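Local coordinates for protein rhomboid protease GlpG (Haemophilus influenzae, PDB 2NR9) that cleaves transmembrane segments of other proteins within the membrane, as a rhomboid serine protease that uses a serine-histidine catalytic dyad, at residues W51-V59 with Y93-G101; I34-A42 with Y102-F113. The protein carries 2 engineered substitutions. All coordinates share one frame; numbering follows the deposited sequence.

Interaction 1 (W51-V59 with Y93-G101); sequences WRYISHTLV and YVVASAITG. With PA6 ((R)-2-(formyloxy)-3-(phosphonooxy)propyl pentanoate), chain B.
Tyr93 reaches from helix 86-108 across to Thr57 and Leu58 in segment 51-59. It swings its ring off the helix, CG trans to the backbone N (chi1 166°), and carries it into the contact. From CB outward, the first atoms of the side chain stay on the helix side, where Ser97 OG lies over one ring face, nearer the rim than the centre. Further out the two edges diverge: CE2 meets the Ile54 CG2 methyl at 3.6 Å, while CE1 lies beside Thr57 OG1. At the tip, Tyr93 OH donates to Thr57 OG1 at 2.8 Å, and Leu58 CD1 presses on the same Tyr93 OH at 3.1 Å. Thr57 OG1 in turn donates to Ile54 O (2.9 Å), giving a short relay from phenol to the Ile54 carbonyl. With Thr57 OG1 held between its backbone N and carbonyl carbon (chi1 66°), the CG2 methyl is left facing Ser97 CB at 3.6 Å. Ile54, in the conformer given, fits as a knob among Tyr93, Val94, Ser97 and Ala98. Further along the helix the single NE2 proton of His56 is divided between two weak bonds, to Ser97 O (3.1 Å) and Tyr53 O (3.0 Å), while CE1 lies against Gly101, where the helix presents no side chain. A bound lipid touches Ser55 CB and Leu58. Leu15 and Val118 also pack on Tyr93, and Thr57 lies about 8 Å, side chain to side chain, from the nucleophile Ser116. This is the rhomboid fold's first loop, L1, docked on its third transmembrane helix.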
loop_
_atom_site.group_PDB
_atom_site.type_symbol
_atom_site.label_atom_id
_atom_site.label_comp_id
_atom_site.label_asym_id
_atom_site.label_seq_id
_atom_site.Cartn_x
_atom_site.Cartn_y
_atom_site.Cartn_z
ATOM N N TRP A 51 13.485 3.974 -10.131
ATOM C CA TRP A 51 12.269 4.587 -9.573
ATOM C C TRP A 51 11.047 3.790 -10.016
ATOM O O TRP A 51 10.033 3.725 -9.309
ATOM C CB TRP A 51 12.132 6.044 -10.023
ATOM C CG TRP A 51 11.992 6.195 -11.504
ATOM C CD1 TRP A 51 10.835 6.143 -12.228
ATOM C CD2 TRP A 51 13.051 6.398 -12.451
ATOM N NE1 TRP A 51 11.108 6.296 -13.569
ATOM C CE2 TRP A 51 12.462 6.456 -13.731
ATOM C CE3 TRP A 51 14.438 6.530 -12.340
ATOM C CZ2 TRP A 51 13.213 6.644 -14.891
ATOM C CZ3 TRP A 51 15.184 6.722 -13.495
ATOM C CH2 TRP A 51 14.569 6.775 -14.752
ATOM N N ARG A 52 11.169 3.160 -11.183
ATOM C CA ARG A 52 10.085 2.383 -11.778
ATOM C C ARG A 52 9.583 1.226 -10.911
ATOM O O ARG A 52 8.440 0.798 -11.044
ATOM C CB ARG A 52 10.498 1.870 -13.155
ATOM C CG ARG A 52 10.683 2.954 -14.187
ATOM C CD ARG A 52 11.104 2.359 -15.524
ATOM N NE ARG A 52 11.180 3.366 -16.574
ATOM C CZ ARG A 52 10.121 3.838 -17.222
ATOM N NH1 ARG A 52 8.903 3.458 -16.862
ATOM N NH2 ARG A 52 10.274 4.735 -18.183
ATOM N N TYR A 53 10.443 0.702 -10.048
ATOM C CA TYR A 53 10.045 -0.382 -9.148
ATOM C C TYR A 53 9.052 0.089 -8.089
ATOM O O TYR A 53 8.401 -0.727 -7.434
ATOM C CB TYR A 53 11.275 -1.000 -8.470
ATOM C CG TYR A 53 12.203 -1.675 -9.439
ATOM C CD1 TYR A 53 13.375 -1.057 -9.852
ATOM C CD2 TYR A 53 11.858 -2.885 -10.022
ATOM C CE1 TYR A 53 14.213 -1.660 -10.775
ATOM C CE2 TYR A 53 12.684 -3.497 -10.941
ATOM C CZ TYR A 53 13.860 -2.880 -11.316
ATOM O OH TYR A 53 14.679 -3.486 -12.234
ATOM N N ILE A 54 8.928 1.407 -7.940
ATOM C CA ILE A 54 8.071 1.988 -6.914
ATOM C C ILE A 54 7.032 2.967 -7.482
ATOM O O ILE A 54 5.888 2.991 -7.032
ATOM C CB ILE A 54 8.916 2.765 -5.861
ATOM C CG1 ILE A 54 10.123 1.935 -5.412
ATOM C CG2 ILE A 54 8.061 3.179 -4.675
ATOM C CD1 ILE A 54 9.761 0.626 -4.761
ATOM N N SER A 55 7.434 3.746 -8.489
ATOM C CA SER A 55 6.594 4.823 -9.030
ATOM C C SER A 55 5.217 4.418 -9.544
ATOM O O SER A 55 4.296 5.229 -9.548
ATOM C CB SER A 55 7.346 5.641 -10.089
ATOM O OG SER A 55 7.735 4.839 -11.200
ATOM N N HIS A 56 5.083 3.180 -10.000
ATOM C CA HIS A 56 3.810 2.701 -10.531
ATOM C C HIS A 56 2.656 2.877 -9.537
ATOM O O HIS A 56 1.486 2.899 -9.931
ATOM C CB HIS A 56 3.927 1.229 -10.944
ATOM C CG HIS A 56 4.402 0.328 -9.843
ATOM N ND1 HIS A 56 3.541 -0.295 -8.965
ATOM C CD2 HIS A 56 5.651 -0.034 -9.463
ATOM C CE1 HIS A 56 4.235 -1.034 -8.118
ATOM N NE2 HIS A 56 5.519 -0.878 -8.387
ATOM N N THR A 57 2.998 3.047 -8.259
ATOM C CA THR A 57 2.000 3.161 -7.192
ATOM C C THR A 57 1.392 4.555 -7.077
ATOM O O THR A 57 0.428 4.756 -6.347
ATOM C CB THR A 57 2.607 2.813 -5.820
ATOM O OG1 THR A 57 3.586 3.801 -5.466
ATOM C CG2 THR A 57 3.245 1.438 -5.845
ATOM N N LEU A 58 1.984 5.515 -7.773
ATOM C CA LEU A 58 1.544 6.906 -7.707
ATOM C C LEU A 58 0.549 7.290 -8.808
ATOM O O LEU A 58 0.097 8.436 -8.868
ATOM C CB LEU A 58 2.762 7.826 -7.771
ATOM C CG LEU A 58 3.508 8.220 -6.484
ATOM C CD1 LEU A 58 3.264 7.287 -5.311
ATOM C CD2 LEU A 58 4.997 8.442 -6.746
ATOM N N VAL A 59 0.266 6.359 -9.714
ATOM C CA VAL A 59 -0.652 6.615 -10.814
ATOM C C VAL A 59 -1.973 5.868 -10.608
ATOM O O VAL A 59 -1.983 4.700 -10.220
ATOM C CB VAL A 59 -0.041 6.199 -12.177
ATOM C CG1 VAL A 59 -1.004 6.525 -13.317
ATOM C CG2 VAL A 59 1.299 6.888 -12.398
ATOM N N TYR A 93 6.213 1.089 2.603
ATOM C CA TYR A 93 5.802 1.608 1.285
ATOM C C TYR A 93 6.769 1.234 0.161
ATOM O O TYR A 93 6.351 0.758 -0.906
ATOM C CB TYR A 93 5.599 3.129 1.318
ATOM C CG TYR A 93 5.505 3.743 -0.061
ATOM C CD1 TYR A 93 4.340 3.633 -0.819
ATOM C CD2 TYR A 93 6.593 4.394 -0.626
ATOM C CE1 TYR A 93 4.265 4.165 -2.102
ATOM C CE2 TYR A 93 6.527 4.934 -1.909
ATOM C CZ TYR A 93 5.364 4.817 -2.640
ATOM O OH TYR A 93 5.297 5.359 -3.909
ATOM N N VAL A 94 8.050 1.513 0.371
ATOM C CA VAL A 94 9.055 1.217 -0.625
ATOM C C VAL A 94 9.088 -0.280 -0.946
ATOM O O VAL A 94 9.066 -0.674 -2.111
ATOM C CB VAL A 94 10.469 1.687 -0.173
ATOM C CG1 VAL A 94 11.513 1.210 -1.154
ATOM C CG2 VAL A 94 10.519 3.210 -0.052
ATOM N N VAL A 95 9.098 -1.103 0.104
ATOM C CA VAL A 95 9.193 -2.562 -0.025
ATOM C C VAL A 95 7.927 -3.209 -0.579
ATOM O O VAL A 95 7.997 -4.081 -1.450
ATOM C CB VAL A 95 9.582 -3.222 1.318
ATOM C CG1 VAL A 95 9.358 -4.732 1.266
ATOM C CG2 VAL A 95 11.037 -2.889 1.678
ATOM N N ALA A 96 6.772 -2.824 -0.055
ATOM C CA ALA A 96 5.523 -3.337 -0.599
ATOM C C ALA A 96 5.399 -2.946 -2.074
ATOM O O ALA A 96 5.070 -3.779 -2.914
ATOM C CB ALA A 96 4.341 -2.831 0.189
ATOM N N SER A 97 5.697 -1.685 -2.392
ATOM C CA SER A 97 5.619 -1.211 -3.784
ATOM C C SER A 97 6.484 -2.067 -4.714
ATOM O O SER A 97 6.047 -2.470 -5.793
ATOM C CB SER A 97 6.065 0.258 -3.893
ATOM O OG SER A 97 5.212 1.124 -3.156
ATOM N N ALA A 98 7.718 -2.323 -4.294
ATOM C CA ALA A 98 8.656 -3.094 -5.099
ATOM C C ALA A 98 8.251 -4.546 -5.220
ATOM O O ALA A 98 8.318 -5.125 -6.305
ATOM C CB ALA A 98 10.068 -2.984 -4.527
ATOM N N ILE A 99 7.856 -5.148 -4.101
ATOM C CA ILE A 99 7.488 -6.557 -4.097
ATOM C C ILE A 99 6.191 -6.856 -4.849
ATOM O O ILE A 99 6.140 -7.801 -5.647
ATOM C CB ILE A 99 7.450 -7.145 -2.668
ATOM C CG1 ILE A 99 8.881 -7.245 -2.113
ATOM C CG2 ILE A 99 6.799 -8.536 -2.677
ATOM C CD1 ILE A 99 8.948 -7.644 -0.651
ATOM N N THR A 100 5.151 -6.053 -4.606
ATOM C CA THR A 100 3.859 -6.251 -5.281
ATOM C C THR A 100 3.971 -6.035 -6.791
ATOM O O THR A 100 3.352 -6.754 -7.576
ATOM C CB THR A 100 2.748 -5.347 -4.707
ATOM O OG1 THR A 100 3.118 -3.967 -4.850
ATOM C CG2 THR A 100 2.506 -5.668 -3.227
ATOM N N GLY A 101 4.759 -5.042 -7.191
ATOM C CA GLY A 101 5.000 -4.788 -8.608
ATOM C C GLY A 101 5.741 -5.953 -9.242
ATOM O O GLY A 101 5.440 -6.361 -10.365
HETATM O O32 PA6 B . 9.904 9.647 -10.623
HETATM C C31 PA6 B . 9.135 9.664 -9.675
HETATM C C32 PA6 B . 9.592 9.196 -8.312
HETATM C C33 PA6 B . 8.815 7.949 -7.906
HETATM C C34 PA6 B . 9.465 7.265 -6.709
HETATM C C35 PA6 B . 9.010 7.895 -5.411
HETATM O O31 PA6 B . 7.772 10.140 -9.877
HETATM C C3 PA6 B . 7.271 11.257 -9.141
HETATM C C2 PA6 B . 7.751 12.563 -9.769
HETATM O O21 PA6 B . 6.740 13.091 -10.627
HETATM C C21 PA6 B . 5.843 14.126 -10.138
HETATM O O22 PA6 B . 6.037 15.295 -10.433
HETATM C C1 PA6 B . 8.046 13.573 -8.669
HETATM O O11 PA6 B . 7.902 12.948 -7.398
HETATM P P PA6 B . 9.161 12.852 -6.403
HETATM O O13 PA6 B . 8.608 12.172 -5.173
HETATM O O14 PA6 B . 10.167 12.032 -7.177
HETATM O O12 PA6 B . 9.565 14.292 -6.192
#

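Interaction 2 (I34-A42 with Y102-F113); sequences IMYLMHYPA and YVQNYVSGPAFF. With PA6 ((R)-2-(formyloxy)-3-(phosphonooxy)propyl pentanoate), chain C.
The Tyr40 and Phe112 rings meet obliquely, centroids 5.8 Å apart and planes 38° from parallel, Tyr40 CB 3.6 Å from Phe112 CZ. Pro41 CD covers the rim of one Tyr40 face; Asn105 ND2 approaches Tyr40 CE2 at a slant. Water 1 stands over the centre of one Phe112 face, Gln104 CG lies on the opposite face, and Gly109 O is in plane at the edge. The Phe113 ring has water 1 towards the rim of one face and Met35 O at its edge. His39 CB contacts Phe113 CZ obliquely at 3.6 Å, and the extended Met35 chain crosses the ring aslant, Met35 CG 3.7 Å from Phe113 CE1 and SD 5.1 Å from the ring centroid in an oblique Met-aromatic contact. A trans first torsion (chi1 -168°) takes Tyr40 to Tyr102 in the last turns of helix 86-108, where Tyr40 OH lies 3.4 Å from Tyr102 CA. A second lipid lies along the Tyr102 ring edge, O31 in the ring plane 3.4 Å from Tyr102 CE1, O22 near Tyr40 and Asn105. His39 ND1 donates almost straight (169°) to Tyr40 O, from above the carbonyl plane. Water 1 accepts from Tyr40 N and donates to Pro110 O and Phe112 O. Apolar packing and water-joined backbone, with Tyr40 OH buried unpaired in the model, thus tie the L1 loop to the end of helix 86-108 and the turn leading to Ser116.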
loop_
_atom_site.group_PDB
_atom_site.type_symbol
_atom_site.label_atom_id
_atom_site.label_comp_id
_atom_site.label_asym_id
_atom_site.label_seq_id
_atom_site.Cartn_x
_atom_site.Cartn_y
_atom_site.Cartn_z
ATOM N N ILE A 34 3.163 10.722 -18.063
ATOM C CA ILE A 34 3.205 10.176 -16.712
ATOM C C ILE A 34 3.236 8.644 -16.684
ATOM O O ILE A 34 4.068 8.050 -15.999
ATOM C CB ILE A 34 2.057 10.741 -15.840
ATOM C CG1 ILE A 34 2.259 12.249 -15.633
ATOM C CG2 ILE A 34 1.993 10.020 -14.491
ATOM C CD1 ILE A 34 1.152 12.926 -14.846
ATOM N N MET A 35 2.376 8.008 -17.471
ATOM C CA MET A 35 2.353 6.544 -17.532
ATOM C C MET A 35 3.650 5.944 -18.072
ATOM O O MET A 35 4.093 4.896 -17.605
ATOM C CB MET A 35 1.151 6.041 -18.327
ATOM C CG MET A 35 -0.159 6.181 -17.585
ATOM S SD MET A 35 -1.578 5.561 -18.504
ATOM C CE MET A 35 -2.857 5.769 -17.267
ATOM N N TYR A 36 4.256 6.609 -19.055
ATOM C CA TYR A 36 5.513 6.134 -19.641
ATOM C C TYR A 36 6.692 6.200 -18.666
ATOM O O TYR A 36 7.558 5.327 -18.660
ATOM C CB TYR A 36 5.859 6.915 -20.909
ATOM C CG TYR A 36 7.305 6.744 -21.330
ATOM C CD1 TYR A 36 8.248 7.732 -21.063
ATOM C CD2 TYR A 36 7.749 5.548 -21.880
ATOM C CE1 TYR A 36 9.580 7.560 -21.399
ATOM C CE2 TYR A 36 9.077 5.365 -22.214
ATOM C CZ TYR A 36 9.988 6.375 -21.977
ATOM O OH TYR A 36 11.310 6.197 -22.323
ATOM N N LEU A 37 6.752 7.274 -17.894
ATOM C CA LEU A 37 7.837 7.480 -16.946
ATOM C C LEU A 37 7.647 6.671 -15.663
ATOM O O LEU A 37 8.619 6.290 -15.012
ATOM C CB LEU A 37 7.931 8.969 -16.586
ATOM C CG LEU A 37 9.088 9.429 -15.692
ATOM C CD1 LEU A 37 8.910 10.893 -15.312
ATOM C CD2 LEU A 37 9.184 8.575 -14.447
ATOM N N MET A 38 6.396 6.351 -15.345
ATOM C CA MET A 38 6.059 5.775 -14.038
ATOM C C MET A 38 5.823 4.265 -13.988
ATOM O O MET A 38 5.884 3.670 -12.917
ATOM C CB MET A 38 4.842 6.504 -13.470
ATOM C CG MET A 38 4.984 8.010 -13.496
ATOM S SD MET A 38 5.760 8.683 -12.025
ATOM C CE MET A 38 4.301 8.899 -10.995
ATOM N N HIS A 39 5.552 3.646 -15.130
ATOM C CA HIS A 39 5.238 2.220 -15.132
ATOM C C HIS A 39 6.402 1.327 -14.734
ATOM O O HIS A 39 7.570 1.702 -14.876
ATOM C CB HIS A 39 4.646 1.770 -16.473
ATOM C CG HIS A 39 5.618 1.800 -17.608
ATOM N ND1 HIS A 39 6.649 0.892 -17.728
ATOM C CD2 HIS A 39 5.658 2.564 -18.725
ATOM C CE1 HIS A 39 7.322 1.139 -18.837
ATOM N NE2 HIS A 39 6.734 2.141 -19.467
ATOM N N TYR A 40 6.070 0.146 -14.220
ATOM C CA TYR A 40 7.073 -0.837 -13.828
ATOM C C TYR A 40 7.926 -1.146 -15.059
ATOM O O TYR A 40 7.436 -1.068 -16.187
ATOM C CB TYR A 40 6.381 -2.113 -13.327
ATOM C CG TYR A 40 7.303 -3.099 -12.638
ATOM C CD1 TYR A 40 7.508 -3.046 -11.262
ATOM C CD2 TYR A 40 7.938 -4.101 -13.356
ATOM C CE1 TYR A 40 8.348 -3.945 -10.628
ATOM C CE2 TYR A 40 8.786 -5.008 -12.731
ATOM C CZ TYR A 40 8.982 -4.927 -11.367
ATOM O OH TYR A 40 9.830 -5.816 -10.749
ATOM N N PRO A 41 9.217 -1.462 -14.852
ATOM C CA PRO A 41 10.075 -1.763 -15.984
ATOM C C PRO A 41 9.452 -2.818 -16.895
ATOM O O PRO A 41 9.019 -3.869 -16.425
ATOM C CB PRO A 41 11.344 -2.307 -15.324
ATOM C CG PRO A 41 11.375 -1.655 -13.999
ATOM C CD PRO A 41 9.936 -1.568 -13.571
ATOM N N ALA A 42 9.364 -2.499 -18.181
ATOM C CA ALA A 42 8.799 -3.402 -19.176
ATOM C C ALA A 42 9.783 -3.517 -20.318
ATOM O O ALA A 42 9.401 -3.768 -21.462
ATOM C CB ALA A 42 7.479 -2.855 -19.684
ATOM N N TYR A 102 6.740 -6.466 -8.531
ATOM C CA TYR A 102 7.506 -7.613 -8.998
ATOM C C TYR A 102 6.567 -8.784 -9.279
ATOM O O TYR A 102 6.620 -9.399 -10.342
ATOM C CB TYR A 102 8.539 -8.017 -7.939
ATOM C CG TYR A 102 9.385 -9.218 -8.314
ATOM C CD1 TYR A 102 10.577 -9.064 -9.011
ATOM C CD2 TYR A 102 9.004 -10.502 -7.948
ATOM C CE1 TYR A 102 11.362 -10.160 -9.346
ATOM C CE2 TYR A 102 9.772 -11.604 -8.288
ATOM C CZ TYR A 102 10.949 -11.427 -8.987
ATOM O OH TYR A 102 11.712 -12.522 -9.319
ATOM N N VAL A 103 5.693 -9.065 -8.322
ATOM C CA VAL A 103 4.763 -10.179 -8.421
ATOM C C VAL A 103 3.702 -9.970 -9.499
ATOM O O VAL A 103 3.427 -10.876 -10.290
ATOM C CB VAL A 103 4.087 -10.468 -7.064
ATOM C CG1 VAL A 103 2.907 -11.396 -7.240
ATOM C CG2 VAL A 103 5.101 -11.048 -6.078
ATOM N N GLN A 104 3.103 -8.784 -9.527
ATOM C CA GLN A 104 2.097 -8.487 -10.532
ATOM C C GLN A 104 2.708 -8.605 -11.921
ATOM O O GLN A 104 2.106 -9.172 -12.825
ATOM C CB GLN A 104 1.512 -7.087 -10.335
ATOM C CG GLN A 104 0.399 -6.747 -11.328
ATOM C CD GLN A 104 -0.871 -7.537 -11.065
ATOM O OE1 GLN A 104 -1.432 -7.481 -9.974
ATOM N NE2 GLN A 104 -1.335 -8.267 -12.071
ATOM N N ASN A 105 3.929 -8.104 -12.075
ATOM C CA ASN A 105 4.598 -8.143 -13.365
ATOM C C ASN A 105 4.791 -9.564 -13.889
ATOM O O ASN A 105 4.628 -9.825 -15.082
ATOM C CB ASN A 105 5.948 -7.438 -13.297
ATOM C CG ASN A 105 6.650 -7.409 -14.640
ATOM O OD1 ASN A 105 6.090 -6.943 -15.636
ATOM N ND2 ASN A 105 7.890 -7.890 -14.673
ATOM N N TYR A 106 5.169 -10.473 -12.998
ATOM C CA TYR A 106 5.415 -11.849 -13.388
ATOM C C TYR A 106 4.167 -12.539 -13.924
ATOM O O TYR A 106 4.237 -13.273 -14.907
ATOM C CB TYR A 106 6.016 -12.652 -12.225
ATOM C CG TYR A 106 6.244 -14.113 -12.553
ATOM C CD1 TYR A 106 7.300 -14.503 -13.368
ATOM C CD2 TYR A 106 5.416 -15.102 -12.035
ATOM C CE1 TYR A 106 7.518 -15.833 -13.670
ATOM C CE2 TYR A 106 5.628 -16.439 -12.333
ATOM C CZ TYR A 106 6.681 -16.796 -13.157
ATOM O OH TYR A 106 6.904 -18.117 -13.461
ATOM N N VAL A 107 3.018 -12.283 -13.303
ATOM C CA VAL A 107 1.790 -12.956 -13.725
ATOM C C VAL A 107 1.029 -12.243 -14.849
ATOM O O VAL A 107 0.379 -12.899 -15.661
ATOM C CB VAL A 107 0.808 -13.210 -12.545
ATOM C CG1 VAL A 107 1.574 -13.580 -11.277
ATOM C CG2 VAL A 107 -0.060 -11.992 -12.302
ATOM N N SER A 108 1.122 -10.914 -14.912
ATOM C CA SER A 108 0.318 -10.164 -15.890
ATOM C C SER A 108 1.041 -9.140 -16.761
ATOM O O SER A 108 0.426 -8.542 -17.635
ATOM C CB SER A 108 -0.867 -9.483 -15.198
ATOM O OG SER A 108 -1.714 -10.432 -14.576
ATOM N N GLY A 109 2.321 -8.904 -16.516
ATOM C CA GLY A 109 3.043 -7.898 -17.293
ATOM C C GLY A 109 3.041 -6.540 -16.606
ATOM O O GLY A 109 2.311 -6.332 -15.636
ATOM N N PRO A 110 3.793 -5.577 -17.171
ATOM C CA PRO A 110 4.033 -4.249 -16.592
ATOM C C PRO A 110 2.872 -3.271 -16.716
ATOM O O PRO A 110 3.052 -2.077 -16.467
ATOM C CB PRO A 110 5.211 -3.734 -17.413
ATOM C CG PRO A 110 4.993 -4.347 -18.770
ATOM C CD PRO A 110 4.418 -5.721 -18.501
ATOM N N ALA A 111 1.692 -3.764 -17.074
ATOM C CA ALA A 111 0.532 -2.891 -17.264
ATOM C C ALA A 111 -0.348 -2.794 -16.021
ATOM O O ALA A 111 -1.460 -3.332 -15.987
ATOM C CB ALA A 111 -0.287 -3.340 -18.472
ATOM N N PHE A 112 0.137 -2.070 -15.021
ATOM C CA PHE A 112 -0.597 -1.882 -13.786
ATOM C C PHE A 112 -0.146 -0.605 -13.088
ATOM O O PHE A 112 1.012 -0.205 -13.197
ATOM C CB PHE A 112 -0.412 -3.089 -12.861
ATOM C CG PHE A 112 1.025 -3.384 -12.523
ATOM C CD1 PHE A 112 1.626 -2.794 -11.422
ATOM C CD2 PHE A 112 1.761 -4.278 -13.284
ATOM C CE1 PHE A 112 2.935 -3.080 -11.096
ATOM C CE2 PHE A 112 3.065 -4.568 -12.962
ATOM C CZ PHE A 112 3.656 -3.971 -11.865
ATOM N N PHE A 113 -1.072 0.029 -12.377
ATOM C CA PHE A 113 -0.799 1.274 -11.661
ATOM C C PHE A 113 -1.655 1.337 -10.414
ATOM O O PHE A 113 -2.766 0.808 -10.390
ATOM C CB PHE A 113 -1.162 2.488 -12.533
ATOM C CG PHE A 113 -0.229 2.727 -13.676
ATOM C CD1 PHE A 113 -0.648 2.533 -14.980
ATOM C CD2 PHE A 113 1.049 3.201 -13.453
ATOM C CE1 PHE A 113 0.197 2.789 -16.033
ATOM C CE2 PHE A 113 1.895 3.457 -14.501
ATOM C CZ PHE A 113 1.475 3.246 -15.792
HETATM O O32 PA6 C . 15.418 -7.157 -10.111
HETATM C C31 PA6 C . 14.278 -7.495 -9.844
HETATM C C32 PA6 C . 13.801 -7.533 -8.413
HETATM C C33 PA6 C . 13.484 -6.117 -7.945
HETATM C C34 PA6 C . 12.288 -6.104 -7.000
HETATM C C35 PA6 C . 12.189 -7.402 -6.227
HETATM O O31 PA6 C . 13.377 -7.851 -10.927
HETATM C C3 PA6 C . 13.860 -8.591 -12.045
HETATM C C2 PA6 C . 12.710 -9.367 -12.673
HETATM O O21 PA6 C . 12.304 -8.715 -13.874
HETATM C C21 PA6 C . 11.984 -7.296 -13.854
HETATM O O22 PA6 C . 11.613 -6.740 -14.875
HETATM C C1 PA6 C . 13.166 -10.787 -12.988
HETATM O O11 PA6 C . 14.270 -11.127 -12.148
HETATM P P PA6 C . 14.815 -12.641 -12.065
HETATM O O13 PA6 C . 16.039 -12.638 -12.952
HETATM O O14 PA6 C . 15.112 -12.837 -10.597
HETATM O O12 PA6 C . 13.671 -13.477 -12.588
HETATM O O HOH W 1 3.640 -0.431 -14.241
HETATM O O HOH W 2 7.874 -6.601 -17.489
#

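Both interactions set parts of the long loop before helix 63-84 against helix 86-108 or the chain that follows it, and interaction 1 is nested within the loop that interaction 2 closes. Interaction 1 is the more buried, its centre about 9 Å from that of the chain, and it combines a direct hydroxyl bond with close side-chain packing. Interaction 2 lies farther out, about 16 Å from the centre, and relies on aromatic rings and water-bridged backbone. The two meet directly: Ser55 OG probably bonds Met38 O, Arg52 probably bonds Tyr36 O, and the His56 and Phe112 rings pack edge-to-face. Each lipid borders both contacts: that beside Ser55 touches Met38, that beside Tyr102 nears Tyr53.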